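Local coordinates for HpuA (Kingella denitrificans ATCC 33394, PDB 5EC6), which probably serves as an outer-membrane lipoprotein receptor that binds haemoglobin so that the bacterium can acquire its haem iron, at residues L276-V288 / N297-A309. Numbering follows the deposited sequence. Where two conformers were deposited one is given.
Sequences LEHPSGGEIGGTV and NASFGGTRREYNA
One face of the Phe-300 ring lies flat on the backbone of Gly-286, whose CA is 4.0 Å from the ring centroid in a CH-pi contact. The first torsion, 63°, sets CG between the backbone N and the carbonyl carbon and folds the ring over the glycine, with Gly-286 N 3.5 Å above the ring plane, over its centre. Val-288 CG2 touches Phe-300 CE1, the two side chains crossing at about a right angle. The guanidinium of Arg-304 has Gly-282 CA over its centre on one face and two carbonyls round its edge: NH2 gives a nearly straight bond to Pro-279 O (2.9 Å, 171°), whereas NH1 meets Ser-280 O from above the carbonyl plane in a more bent bond (3.0 Å). Phe-300 belongs to an antiparallel hairpin of the HpuA beta barrel, strand 283-288 pairing with 298-308 from Glu-283/Thr-303 to Val-288/Ala-298; on its other side 298-308 pairs with strand 174-185. Beyond the Glu-283/Thr-303 pair, Arg-304 N still bonds to Gly-282 O, and the chain leading into Gly-282 comes through Gly-281, whose carbonyl takes a hydrogen bond from Tyr-177 OH. Farther along, the Tyr-307 ring carries Pro-279 CG over one face, 4.2 Å from its centroid. At its edge, OH meets His-278 ND1 in plane at 2.7 Å, nearly straight, the two rings almost perpendicular. A water at the same hydroxyl donates to Glu-277 O. Across the hairpin's other face, Glu-283 turns its carboxylate to the backbone N of Lys-134 and Ser-135.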
ATOM      1  N   LEU A 276      17.918  16.775   6.855  1.00 22.60           N
ATOM      2  CA  LEU A 276      16.806  16.171   6.079  1.00 23.91           C
ATOM      3  C   LEU A 276      17.097  16.087   4.611  1.00 22.94           C
ATOM      4  O   LEU A 276      17.520  17.084   4.011  1.00 26.03           O
ATOM      5  CB  LEU A 276      15.525  16.989   6.322  1.00 25.28           C
ATOM      6  CG  LEU A 276      14.213  16.374   5.871  1.00 30.19           C
ATOM      7  CD1 LEU A 276      13.864  15.178   6.722  1.00 29.58           C
ATOM      8  CD2 LEU A 276      13.153  17.462   6.003  1.00 32.84           C
ATOM      9  N   GLU A 277      16.900  14.905   4.010  1.00 21.02           N
ATOM     10  CA  GLU A 277      17.050  14.756   2.571  1.00 20.96           C
ATOM     11  C   GLU A 277      15.667  14.784   1.905  1.00 22.58           C
ATOM     12  O   GLU A 277      15.448  15.555   0.947  1.00 24.52           O
ATOM     13  CB  GLU A 277      17.747  13.449   2.209  1.00 24.41           C
ATOM     14  CG  GLU A 277      17.875  13.274   0.714  1.00 27.22           C
ATOM     15  CD  GLU A 277      18.548  11.967   0.325  1.00 32.54           C
ATOM     16  OE1 GLU A 277      18.497  11.008   1.114  1.00 37.14           O
ATOM     17  OE2 GLU A 277      19.042  11.886  -0.805  1.00 38.89           O
ATOM     18  N   HIS A 278      14.790  13.914   2.363  1.00 21.24           N
ATOM     19  CA  HIS A 278      13.376  13.856   1.892  1.00 21.26           C
ATOM     20  C   HIS A 278      12.470  13.782   3.084  1.00 19.31           C
ATOM     21  O   HIS A 278      12.727  13.044   4.071  1.00 19.95           O
ATOM     22  CB  HIS A 278      13.085  12.607   1.038  1.00 23.19           C
ATOM     23  CG  HIS A 278      13.864  12.538  -0.221  1.00 24.29           C
ATOM     24  ND1 HIS A 278      13.818  13.531  -1.166  1.00 25.03           N
ATOM     25  CD2 HIS A 278      14.800  11.647  -0.644  1.00 26.35           C
ATOM     26  CE1 HIS A 278      14.651  13.229  -2.155  1.00 30.89           C
ATOM     27  NE2 HIS A 278      15.268  12.100  -1.847  1.00 27.93           N
ATOM     28  N   PRO A 279      11.325  14.469   3.025  1.00 17.22           N
ATOM     29  CA  PRO A 279      10.359  14.433   4.105  1.00 17.75           C
ATOM     30  C   PRO A 279       9.734  13.035   4.243  1.00 16.71           C
ATOM     31  O   PRO A 279       9.855  12.202   3.306  1.00 18.26           O
ATOM     32  CB  PRO A 279       9.291  15.501   3.671  1.00 17.93           C
ATOM     33  CG  PRO A 279       9.519  15.731   2.242  1.00 18.46           C
ATOM     34  CD  PRO A 279      10.914  15.323   1.890  1.00 18.10           C
ATOM     35  N   SER A 280       9.065  12.834   5.353  1.00 16.95           N
ATOM     36  CA  SER A 280       8.184  11.686   5.556  1.00 17.30           C
ATOM     37  C   SER A 280       7.078  11.720   4.519  1.00 17.20           C
ATOM     38  O   SER A 280       6.860  12.757   3.857  1.00 16.74           O
ATOM     39  CB  SER A 280       7.634  11.689   6.940  1.00 16.82           C
ATOM     40  OG  SER A 280       6.736  12.737   7.176  1.00 16.99           O
ATOM     41  N   GLY A 281       6.376  10.606   4.404  1.00 17.23           N
ATOM     42  CA  GLY A 281       5.237  10.517   3.468  1.00 18.03           C
ATOM     43  C   GLY A 281       5.586  10.192   2.059  1.00 18.11           C
ATOM     44  O   GLY A 281       4.873  10.570   1.123  1.00 15.88           O
ATOM     45  N   GLY A 282       6.688   9.475   1.858  1.00 14.86           N
ATOM     46  CA  GLY A 282       7.041   9.003   0.583  1.00 15.21           C
ATOM     47  C   GLY A 282       6.167   7.888  -0.029  1.00 14.63           C
ATOM     48  O   GLY A 282       6.374   7.538  -1.190  1.00 15.69           O
ATOM     49  N   GLU A 283       5.290   7.330   0.788  1.00 14.92           N
ATOM     50  CA  GLU A 283       4.316   6.356   0.356  1.00 14.79           C
ATOM     51  C   GLU A 283       2.927   6.744   0.837  1.00 15.61           C
ATOM     52  O   GLU A 283       2.757   7.590   1.732  1.00 15.32           O
ATOM     53  CB  GLU A 283       4.735   4.945   0.797  1.00 14.93           C
ATOM     54  CG  GLU A 283       6.076   4.600   0.176  1.00 16.58           C
ATOM     55  CD  GLU A 283       6.705   3.312   0.664  1.00 18.44           C
ATOM     56  OE1 GLU A 283       6.125   2.622   1.489  1.00 18.24           O
ATOM     57  OE2 GLU A 283       7.835   2.991   0.155  1.00 19.35           O
ATOM     58  N   ILE A 284       1.913   6.117   0.236  1.00 15.38           N
ATOM     59  CA  ILE A 284       0.530   6.482   0.472  1.00 14.24           C
ATOM     60  C   ILE A 284      -0.307   5.218   0.330  1.00 14.96           C
ATOM     61  O   ILE A 284       0.036   4.356  -0.449  1.00 16.03           O
ATOM     62  CB  ILE A 284       0.047   7.575  -0.545  1.00 15.14           C
ATOM     63  CG1 ILE A 284      -1.310   8.161  -0.135  1.00 15.05           C
ATOM     64  CG2 ILE A 284      -0.037   7.040  -1.964  1.00 15.79           C
ATOM     65  CD1 ILE A 284      -1.616   9.475  -0.793  1.00 17.07           C
ATOM     66  N   GLY A 285      -1.359   5.105   1.103  1.00 14.52           N
ATOM     67  CA  GLY A 285      -2.280   3.966   0.952  1.00 14.25           C
ATOM     68  C   GLY A 285      -3.599   4.196   1.649  1.00 14.72           C
ATOM     69  O   GLY A 285      -3.746   5.133   2.411  1.00 14.52           O
ATOM     70  N   GLY A 286      -4.575   3.346   1.347  1.00 14.08           N
ATOM     71  CA  GLY A 286      -5.844   3.452   1.975  1.00 14.74           C
ATOM     72  C   GLY A 286      -6.864   2.490   1.421  1.00 15.87           C
ATOM     73  O   GLY A 286      -6.522   1.565   0.679  1.00 15.76           O
ATOM     74  N   THR A 287      -8.123   2.746   1.789  1.00 14.77           N
ATOM     75  CA  THR A 287      -9.250   1.935   1.347  1.00 15.45           C
ATOM     76  C   THR A 287     -10.339   2.842   0.789  1.00 15.17           C
ATOM     77  O   THR A 287     -10.420   4.037   1.122  1.00 15.89           O
ATOM     78  CB  THR A 287      -9.827   1.060   2.484  1.00 16.05           C
ATOM     79  OG1 THR A 287     -10.217   1.886   3.588  1.00 17.64           O
ATOM     80  CG2 THR A 287      -8.804   0.011   2.917  1.00 15.84           C
ATOM     81  N   VAL A 288     -11.181   2.223  -0.031  1.00 15.21           N
ATOM     82  CA  VAL A 288     -12.388   2.890  -0.535  1.00 14.48           C
ATOM     83  C   VAL A 288     -13.538   1.939  -0.324  1.00 16.53           C
ATOM     84  O   VAL A 288     -13.484   0.826  -0.800  1.00 17.17           O
ATOM     85  CB  VAL A 288     -12.311   3.310  -2.026  1.00 15.45           C
ATOM     86  CG1 VAL A 288     -13.517   4.154  -2.354  1.00 17.38           C
ATOM     87  CG2 VAL A 288     -11.053   4.088  -2.322  1.00 14.90           C
ATOM     88  N   ASN A 297     -15.380  -2.485  -3.321  1.00 17.99           N
ATOM     89  CA  ASN A 297     -14.421  -1.991  -2.304  1.00 16.24           C
ATOM     90  C   ASN A 297     -12.999  -2.266  -2.742  1.00 17.15           C
ATOM     91  O   ASN A 297     -12.670  -3.277  -3.376  1.00 17.07           O
ATOM     92  CB  ASN A 297     -14.678  -2.611  -0.932  1.00 16.48           C
ATOM     93  CG  ASN A 297     -16.020  -2.186  -0.341  1.00 16.90           C
ATOM     94  OD1 ASN A 297     -16.700  -1.344  -0.917  1.00 18.00           O
ATOM     95  ND2 ASN A 297     -16.342  -2.677   0.845  1.00 19.35           N
ATOM     96  N   ALA A 298     -12.130  -1.323  -2.395  1.00 16.50           N
ATOM     97  CA  ALA A 298     -10.736  -1.310  -2.914  1.00 16.28           C
ATOM     98  C   ALA A 298      -9.758  -0.986  -1.803  1.00 15.51           C
ATOM     99  O   ALA A 298     -10.083  -0.232  -0.877  1.00 16.39           O
ATOM    100  CB  ALA A 298     -10.571  -0.283  -4.005  1.00 16.40           C
ATOM    101  N   SER A 299      -8.553  -1.510  -1.932  1.00 14.86           N
ATOM    102  CA  SER A 299      -7.381  -0.913  -1.290  1.00 14.93           C
ATOM    103  C   SER A 299      -6.449  -0.332  -2.329  1.00 14.97           C
ATOM    104  O   SER A 299      -6.550  -0.600  -3.512  1.00 15.58           O
ATOM    105  CB  SER A 299      -6.666  -1.941  -0.397  1.00 15.17           C
ATOM    106  OG  SER A 299      -6.230  -3.057  -1.176  1.00 16.53           O
ATOM    107  N   PHE A 300      -5.530   0.526  -1.895  1.00 13.61           N
ATOM    108  CA  PHE A 300      -4.585   1.118  -2.813  1.00 14.44           C
ATOM    109  C   PHE A 300      -3.295   1.455  -2.079  1.00 14.57           C
ATOM    110  O   PHE A 300      -3.291   1.629  -0.850  1.00 14.31           O
ATOM    111  CB  PHE A 300      -5.148   2.357  -3.544  1.00 13.81           C
ATOM    112  CG  PHE A 300      -5.499   3.508  -2.633  1.00 14.14           C
ATOM    113  CD1 PHE A 300      -6.771   3.626  -2.084  1.00 14.51           C
ATOM    114  CD2 PHE A 300      -4.577   4.517  -2.396  1.00 13.72           C
ATOM    115  CE1 PHE A 300      -7.076   4.669  -1.250  1.00 14.99           C
ATOM    116  CE2 PHE A 300      -4.891   5.571  -1.538  1.00 14.64           C
ATOM    117  CZ  PHE A 300      -6.130   5.642  -0.991  1.00 15.16           C
ATOM    118  N   GLY A 301      -2.204   1.539  -2.849  1.00 14.75           N
ATOM    119  CA  GLY A 301      -0.931   1.963  -2.320  1.00 15.43           C
ATOM    120  C   GLY A 301      -0.053   2.475  -3.423  1.00 14.81           C
ATOM    121  O   GLY A 301      -0.245   2.159  -4.629  1.00 16.08           O
ATOM    122  N   GLY A 302       0.942   3.267  -3.044  1.00 14.25           N
ATOM    123  CA  GLY A 302       1.881   3.747  -4.032  1.00 14.88           C
ATOM    124  C   GLY A 302       2.957   4.637  -3.465  1.00 14.61           C
ATOM    125  O   GLY A 302       3.084   4.772  -2.244  1.00 15.64           O
ATOM    126  N   THR A 303       3.730   5.205  -4.378  1.00 15.40           N
ATOM    127  CA  THR A 303       4.966   5.894  -4.053  1.00 16.32           C
ATOM    128  C   THR A 303       4.903   7.338  -4.527  1.00 15.75           C
ATOM    129  O   THR A 303       4.271   7.662  -5.536  1.00 17.00           O
ATOM    130  CB  THR A 303       6.200   5.165  -4.707  1.00 17.88           C
ATOM    131  OG1 THR A 303       6.032   5.084  -6.133  1.00 21.41           O
ATOM    132  CG2 THR A 303       6.380   3.794  -4.087  1.00 21.96           C
ATOM    133  N   ARG A 304       5.641   8.188  -3.834  1.00 16.18           N
ATOM    134  CA  ARG A 304       5.744   9.609  -4.152  1.00 16.63           C
ATOM    135  C   ARG A 304       6.628   9.799  -5.382  1.00 17.88           C
ATOM    136  O   ARG A 304       7.827   9.527  -5.346  1.00 20.36           O
ATOM    137  CB  ARG A 304       6.340  10.357  -2.962  1.00 17.27           C
ATOM    138  CG  ARG A 304       6.294  11.876  -3.082  1.00 17.47           C
ATOM    139  CD  ARG A 304       6.490  12.551  -1.742  1.00 17.55           C
ATOM    140  NE  ARG A 304       7.798  12.163  -1.195  1.00 17.50           N
ATOM    141  CZ  ARG A 304       8.127  12.317   0.080  1.00 16.75           C
ATOM    142  NH1 ARG A 304       7.323  12.891   0.912  1.00 17.86           N
ATOM    143  NH2 ARG A 304       9.343  11.928   0.471  1.00 18.79           N
ATOM    144  N   ARG A 305       6.056  10.295  -6.458  1.00 16.77           N
ATOM    145  CA  ARG A 305       6.787  10.512  -7.701  0.54 18.69           C
ATOM    146  C   ARG A 305       7.496  11.861  -7.673  1.00 19.24           C
ATOM    147  O   ARG A 305       8.585  12.018  -8.233  1.00 19.60           O
ATOM    148  CB  ARG A 305       5.798  10.411  -8.881  0.54 20.19           C
ATOM    149  CG  ARG A 305       6.421  10.526 -10.258  0.54 22.11           C
ATOM    150  CD  ARG A 305       5.371  10.551 -11.367  0.54 22.14           C
ATOM    151  NE  ARG A 305       6.033  10.485 -12.683  0.54 23.53           N
ATOM    152  CZ  ARG A 305       6.624  11.520 -13.291  0.54 25.37           C
ATOM    153  NH1 ARG A 305       6.615  12.733 -12.746  0.54 25.94           N
ATOM    154  NH2 ARG A 305       7.249  11.339 -14.452  0.54 27.75           N
ATOM    155  N   GLU A 306       6.883  12.849  -7.027  1.00 18.22           N
ATOM    156  CA  GLU A 306       7.389  14.218  -7.075  1.00 18.62           C
ATOM    157  C   GLU A 306       6.806  14.954  -5.897  1.00 17.10           C
ATOM    158  O   GLU A 306       5.642  14.719  -5.497  1.00 17.46           O
ATOM    159  CB  GLU A 306       6.998  14.890  -8.373  1.00 20.84           C
ATOM    160  CG  GLU A 306       7.587  16.271  -8.532  1.00 22.11           C
ATOM    161  CD  GLU A 306       7.329  16.908  -9.883  1.00 25.87           C
ATOM    162  OE1 GLU A 306       6.788  16.265 -10.824  1.00 24.42           O
ATOM    163  OE2 GLU A 306       7.711  18.115 -10.018  1.00 29.11           O
ATOM    164  N   TYR A 307       7.582  15.888  -5.372  1.00 17.31           N
ATOM    165  CA  TYR A 307       7.025  16.793  -4.369  1.00 16.55           C
ATOM    166  C   TYR A 307       7.706  18.125  -4.430  1.00 17.95           C
ATOM    167  O   TYR A 307       8.845  18.259  -4.929  1.00 17.92           O
ATOM    168  CB  TYR A 307       7.124  16.202  -2.947  1.00 17.37           C
ATOM    169  CG  TYR A 307       8.528  16.091  -2.414  1.00 18.15           C
ATOM    170  CD1 TYR A 307       9.316  14.959  -2.695  1.00 19.00           C
ATOM    171  CD2 TYR A 307       9.090  17.109  -1.676  1.00 18.60           C
ATOM    172  CE1 TYR A 307      10.631  14.865  -2.229  1.00 19.33           C
ATOM    173  CE2 TYR A 307      10.372  17.018  -1.210  1.00 21.03           C
ATOM    174  CZ  TYR A 307      11.142  15.909  -1.475  1.00 22.16           C
ATOM    175  OH  TYR A 307      12.439  15.828  -0.991  1.00 23.46           O
ATOM    176  N   ASN A 308       6.974  19.157  -3.988  1.00 16.89           N
ATOM    177  CA  ASN A 308       7.506  20.516  -3.930  1.00 18.10           C
ATOM    178  C   ASN A 308       6.876  21.223  -2.745  1.00 17.48           C
ATOM    179  O   ASN A 308       5.708  21.600  -2.783  1.00 16.36           O
ATOM    180  CB  ASN A 308       7.181  21.269  -5.223  1.00 18.81           C
ATOM    181  CG  ASN A 308       7.753  22.672  -5.215  1.00 20.40           C
ATOM    182  OD1 ASN A 308       8.472  23.046  -4.303  1.00 20.91           O
ATOM    183  ND2 ASN A 308       7.436  23.429  -6.237  1.00 23.08           N
ATOM    184  N   ALA A 309       7.653  21.397  -1.688  1.00 17.94           N
ATOM    185  CA  ALA A 309       7.152  22.064  -0.520  1.00 17.74           C
ATOM    186  C   ALA A 309       6.832  23.546  -0.755  1.00 18.32           C
ATOM    187  O   ALA A 309       6.044  24.134  -0.019  1.00 17.21           O
ATOM    188  CB  ALA A 309       8.179  21.961   0.595  1.00 20.33           C
TER
HETATM  189  O   HOH W   1      13.512  17.956   0.319  1.00 31.96           O